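DSBA-like thioredoxin domain-containing protein (PDB 2IN3) is probably an oxidoreductase of the DsbA family, of the FrnE-like kind, and a putative protein disulfide isomerase. Local coordinates at residues Y189-G194 and R202-T207; V103-P108 and T150-S155. All blocks are in the same frame, centred on the assembly; numbering follows the deposited sequence. Where two conformers were deposited one is given.

Contact 1 (Y189-G194 and R202-T207). With EDO (1,2-ethanediol), chain F.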
# COMPACT_ATOMS: atom_id res chain seq x y z
N TYR A 189 -13.56 -6.11 -11.67
CA TYR A 189 -14.69 -5.96 -10.77
C TYR A 189 -14.23 -5.20 -9.55
O TYR A 189 -13.29 -5.61 -8.86
CB TYR A 189 -15.17 -7.34 -10.33
CG TYR A 189 -15.53 -8.26 -11.46
CD1 TYR A 189 -16.84 -8.36 -11.89
CD2 TYR A 189 -14.56 -9.04 -12.09
CE1 TYR A 189 -17.19 -9.19 -12.93
CE2 TYR A 189 -14.90 -9.89 -13.12
CZ TYR A 189 -16.22 -9.96 -13.54
OH TYR A 189 -16.61 -10.79 -14.57
N LEU A 190 -14.89 -4.08 -9.27
CA LEU A 190 -14.54 -3.30 -8.10
C LEU A 190 -15.17 -3.95 -6.88
O LEU A 190 -16.39 -4.14 -6.84
CB LEU A 190 -15.04 -1.86 -8.28
CG LEU A 190 -14.73 -0.82 -7.21
CD1 LEU A 190 -13.23 -0.65 -7.02
CD2 LEU A 190 -15.43 0.50 -7.58
N ILE A 191 -14.34 -4.32 -5.90
CA ILE A 191 -14.84 -4.93 -4.65
C ILE A 191 -15.14 -3.86 -3.59
O ILE A 191 -16.27 -3.81 -3.08
CB ILE A 191 -13.87 -6.02 -4.09
CG1 ILE A 191 -13.61 -7.13 -5.11
CG2 ILE A 191 -14.40 -6.64 -2.78
CD1 ILE A 191 -14.85 -7.96 -5.52
N THR A 192 -14.17 -2.99 -3.29
CA THR A 192 -14.35 -1.92 -2.29
C THR A 192 -13.49 -0.74 -2.68
O THR A 192 -12.47 -0.92 -3.35
CB THR A 192 -13.95 -2.39 -0.81
OG1 THR A 192 -14.21 -1.34 0.13
CG2 THR A 192 -12.50 -2.72 -0.70
N THR A 193 -13.88 0.47 -2.27
CA THR A 193 -13.02 1.64 -2.53
C THR A 193 -12.74 2.47 -1.30
O THR A 193 -12.86 3.71 -1.35
CB THR A 193 -13.61 2.61 -3.55
OG1 THR A 193 -14.87 3.08 -3.04
CG2 THR A 193 -13.80 1.96 -4.89
N GLY A 194 -12.36 1.82 -0.21
CA GLY A 194 -12.17 2.48 1.07
C GLY A 194 -12.06 1.39 2.11
O GLY A 194 -12.35 0.23 1.81
N ARG A 202 -15.38 -10.22 3.45
CA ARG A 202 -15.70 -11.65 3.31
C ARG A 202 -16.97 -11.85 2.49
O ARG A 202 -17.00 -12.65 1.55
CB ARG A 202 -15.81 -12.29 4.67
CG ARG A 202 -14.44 -12.72 5.24
CD ARG A 202 -14.54 -12.97 6.72
NE ARG A 202 -13.25 -13.37 7.26
CZ ARG A 202 -13.02 -13.49 8.57
NH1 ARG A 202 -14.00 -13.29 9.44
NH2 ARG A 202 -11.81 -13.84 9.00
N GLN A 203 -18.03 -11.11 2.83
CA GLN A 203 -19.28 -11.15 2.06
C GLN A 203 -19.03 -10.87 0.57
O GLN A 203 -19.47 -11.62 -0.30
CB GLN A 203 -20.31 -10.15 2.62
CG GLN A 203 -21.71 -10.24 1.96
CD GLN A 203 -21.90 -9.27 0.79
OE1 GLN A 203 -21.77 -8.05 0.95
NE2 GLN A 203 -22.24 -9.81 -0.38
N LEU A 204 -18.34 -9.76 0.30
CA LEU A 204 -18.12 -9.29 -1.08
C LEU A 204 -17.31 -10.31 -1.88
O LEU A 204 -17.72 -10.75 -2.96
CB LEU A 204 -17.42 -7.92 -1.07
CG LEU A 204 -18.30 -6.83 -0.43
CD1 LEU A 204 -17.51 -5.53 -0.21
CD2 LEU A 204 -19.54 -6.62 -1.27
N LEU A 205 -16.20 -10.76 -1.30
CA LEU A 205 -15.37 -11.78 -1.95
C LEU A 205 -16.10 -13.10 -2.13
O LEU A 205 -16.01 -13.71 -3.20
CB LEU A 205 -14.05 -11.98 -1.20
CG LEU A 205 -13.20 -10.70 -1.16
CD1 LEU A 205 -12.04 -10.88 -0.15
CD2 LEU A 205 -12.69 -10.30 -2.55
N ASP A 206 -16.81 -13.53 -1.09
CA ASP A 206 -17.57 -14.78 -1.16
C ASP A 206 -18.55 -14.76 -2.33
O ASP A 206 -18.67 -15.73 -3.07
CB ASP A 206 -18.30 -15.03 0.15
CG ASP A 206 -17.37 -15.46 1.30
OD1 ASP A 206 -16.18 -15.77 1.06
OD2 ASP A 206 -17.86 -15.54 2.46
N THR A 207 -19.28 -13.65 -2.47
CA THR A 207 -20.29 -13.49 -3.53
C THR A 207 -19.63 -13.45 -4.91
O THR A 207 -20.10 -14.09 -5.85
CB THR A 207 -21.16 -12.22 -3.26
OG1 THR A 207 -21.89 -12.42 -2.05
CG2 THR A 207 -22.16 -11.97 -4.40
C1 EDO F . -16.36 5.91 1.56
O1 EDO F . -15.31 5.40 2.40
C2 EDO F . -15.91 5.85 0.09
O2 EDO F . -15.67 4.48 -0.30
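I191 meets L204 through its CG2 methyl, and the pair illustrates how a single strand residue can seat a helix against the edge of a sheet. I191 keeps CG1 beside its backbone N (chi1 -57°), which leaves CG2 anti to that N and turned toward the helix, where it comes within 3.7 Å of L204 CB. The two side chains run antiparallel alongside one another, and the CD1 methyl of L204 rests 3.6 Å from the carbonyl O of I191. L205 arrives at about a right angle to I191; its CD2 touches the same methyl, I191 CG2, at 4.0 Å, and L205 also packs on I31 and Y35 of helix 19-35. L205 is the buried member of the trio.

The strand is irregular at just this point. Two residues, I191 and T192, stand opposite the single L180 of strand 179-184, a classic beta bulge, with I191 in a near-helical backbone conformation (psi -54°). Strand 187-192 is an edge strand of the sheet within this chain, and helix 198-211 follows it; with strand 179-184 they make up the C-terminal beta-beta-alpha half of the thioredoxin fold.

Beyond this apolar patch the chemistry turns polar. From the last residue of the strand, the buried T192, OG1 donates to the carbonyl O of G194, in the loop that follows, at 3.0 Å, the hydroxyl tilted 21° from the carbonyl plane. The looser side lies at the partly exposed T193 and G194 and at Q203, exposed on the helix. T193 meets a 1,2-ethanediol molecule, probably from the crystallisation liquor: O2 of the diol gives a hydrogen bond to T193 O at 3.1 Å and shares another with T193 OG1. D206 is exposed too, though its OD1 reaches the hydroxyl of Y35.

Contact 2 (V103-P108 and T150-S155); sequences VSLIEP and TPVFQS
This is a surface contact between two helix ends, purely apolar and modest in extent, joining the last turns of helix 94-106 to those of helix 146-154 far from the central sheet. V152 carries it from one side, fitting its two methyls to two different neighbours on the other. CG1 lies anti to the backbone N (chi1 176°) and meets the CD1 methyl of L105 at 3.9 Å, the two side chains running obliquely to one another. CG2 turns to I106 instead, lying 4.1 Å from its CG1, and here the side chains lie alongside, pointing opposite ways. One branched residue thus straddles two consecutive positions of the facing helix. The backbones stay well apart: even the nearest CA atoms, those of L105 and V152, are 8.1 Å from each other, so side chains alone bridge the gap.

The second helix is closed off close by. The carbonyl O of V152 takes two bonds from S155, one from its N and one from OG at 2.6 Å; the latter runs in the carbonyl plane onto a lone pair, with a C=O...OG angle of 137°. The same hydroxyl caps A158 N, at the N-terminus of helix 156-171, so one serine links the end of one helix to the start of the next. Beside V152, the buried F153 makes a cation-pi contact with R98, while its carbonyl O is hydrogen-bonded to the same arginine; I106 continues onto I144. Both helices fall between strands 40-45 and 179-184 of the chain, where proteins of the DsbA family carry a helical domain inserted into the thioredoxin fold.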
# COMPACT_ATOMS: atom_id res chain seq x y z
N VAL A 103 10.47 -4.55 -4.96
CA VAL A 103 10.45 -5.83 -4.27
C VAL A 103 9.59 -6.84 -5.06
O VAL A 103 9.91 -8.04 -5.11
CB VAL A 103 9.94 -5.66 -2.81
CG1 VAL A 103 9.66 -7.03 -2.16
CG2 VAL A 103 10.96 -4.83 -1.99
N SER A 104 8.54 -6.36 -5.71
CA SER A 104 7.74 -7.23 -6.58
C SER A 104 8.56 -7.87 -7.72
O SER A 104 8.23 -8.97 -8.16
CB SER A 104 6.50 -6.51 -7.13
OG SER A 104 6.84 -5.70 -8.24
N LEU A 105 9.61 -7.17 -8.19
CA LEU A 105 10.50 -7.66 -9.25
C LEU A 105 11.58 -8.60 -8.69
O LEU A 105 12.10 -9.48 -9.41
CB LEU A 105 11.19 -6.47 -9.94
CG LEU A 105 10.25 -5.41 -10.54
CD1 LEU A 105 10.95 -4.21 -11.13
CD2 LEU A 105 9.38 -6.06 -11.58
N ILE A 106 11.92 -8.40 -7.43
CA ILE A 106 12.96 -9.18 -6.76
C ILE A 106 12.40 -10.46 -6.11
O ILE A 106 12.88 -11.57 -6.40
CB ILE A 106 13.72 -8.34 -5.69
CG1 ILE A 106 14.34 -7.10 -6.34
CG2 ILE A 106 14.82 -9.21 -5.01
CD1 ILE A 106 14.90 -6.10 -5.35
N GLU A 107 11.44 -10.30 -5.21
CA GLU A 107 10.87 -11.43 -4.47
C GLU A 107 9.39 -11.14 -4.21
O GLU A 107 9.05 -10.55 -3.19
CB GLU A 107 11.63 -11.71 -3.15
CG GLU A 107 13.07 -12.20 -3.31
CD GLU A 107 13.75 -12.52 -1.99
OE1 GLU A 107 13.91 -13.72 -1.67
OE2 GLU A 107 14.15 -11.59 -1.26
N PRO A 108 8.50 -11.53 -5.16
CA PRO A 108 7.06 -11.27 -5.03
C PRO A 108 6.45 -11.66 -3.68
O PRO A 108 5.54 -10.99 -3.21
CB PRO A 108 6.47 -12.15 -6.14
CG PRO A 108 7.51 -12.20 -7.15
CD PRO A 108 8.81 -12.26 -6.40
N THR A 150 18.88 -1.86 -4.26
CA THR A 150 19.21 -0.50 -4.70
C THR A 150 19.28 -0.31 -6.24
O THR A 150 18.68 0.64 -6.76
CB THR A 150 20.46 0.08 -4.00
OG1 THR A 150 20.24 0.11 -2.59
CG2 THR A 150 20.74 1.50 -4.47
N PRO A 151 19.99 -1.20 -6.97
CA PRO A 151 19.96 -1.06 -8.45
C PRO A 151 18.52 -1.07 -9.03
O PRO A 151 18.22 -0.26 -9.93
CB PRO A 151 20.74 -2.28 -8.93
CG PRO A 151 21.69 -2.59 -7.80
CD PRO A 151 20.86 -2.32 -6.56
N VAL A 152 17.67 -1.96 -8.51
CA VAL A 152 16.28 -2.05 -8.97
C VAL A 152 15.50 -0.77 -8.65
O VAL A 152 14.90 -0.18 -9.55
CB VAL A 152 15.55 -3.34 -8.47
CG1 VAL A 152 14.06 -3.36 -8.88
CG2 VAL A 152 16.28 -4.60 -9.02
N PHE A 153 15.58 -0.30 -7.40
CA PHE A 153 14.94 0.96 -6.98
C PHE A 153 15.33 2.18 -7.85
O PHE A 153 14.49 3.05 -8.17
CB PHE A 153 15.22 1.24 -5.49
CG PHE A 153 14.64 2.54 -5.01
CD1 PHE A 153 13.30 2.62 -4.61
CD2 PHE A 153 15.42 3.69 -4.96
CE1 PHE A 153 12.76 3.81 -4.17
CE2 PHE A 153 14.89 4.91 -4.52
CZ PHE A 153 13.56 4.97 -4.12
N GLN A 154 16.60 2.25 -8.23
CA GLN A 154 17.09 3.37 -9.01
C GLN A 154 16.84 3.25 -10.52
O GLN A 154 17.07 4.22 -11.27
CB GLN A 154 18.58 3.59 -8.72
CG GLN A 154 18.80 3.96 -7.22
CD GLN A 154 20.25 4.19 -6.87
OE1 GLN A 154 21.14 3.65 -7.51
NE2 GLN A 154 20.49 4.97 -5.82
N SER A 155 16.38 2.07 -10.97
CA SER A 155 16.29 1.78 -12.42
C SER A 155 15.13 2.52 -13.07
O SER A 155 14.10 2.74 -12.42
CB SER A 155 16.11 0.27 -12.68
OG SER A 155 14.87 -0.19 -12.19

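In the fold
Contacts 1 and 2 lie on opposite sides of the centre of the chain, their own centres 30 Å apart, and they share no helix or strand. Neither is deep core: contact 1 (189-194 with 202-207) is partly buried at a sheet edge, joining a strand to the helix that follows it in the thioredoxin part of the fold, whereas contact 2 (103-108 with 150-155) lies on the surface of the helical region between strands 40-45 and 179-184. Both rest on aliphatic methyls; their polar chemistry differs. Beside contact 1 hydroxyls hold a turn and a bound diol, whereas beside contact 2 a serine hydroxyl caps a helix.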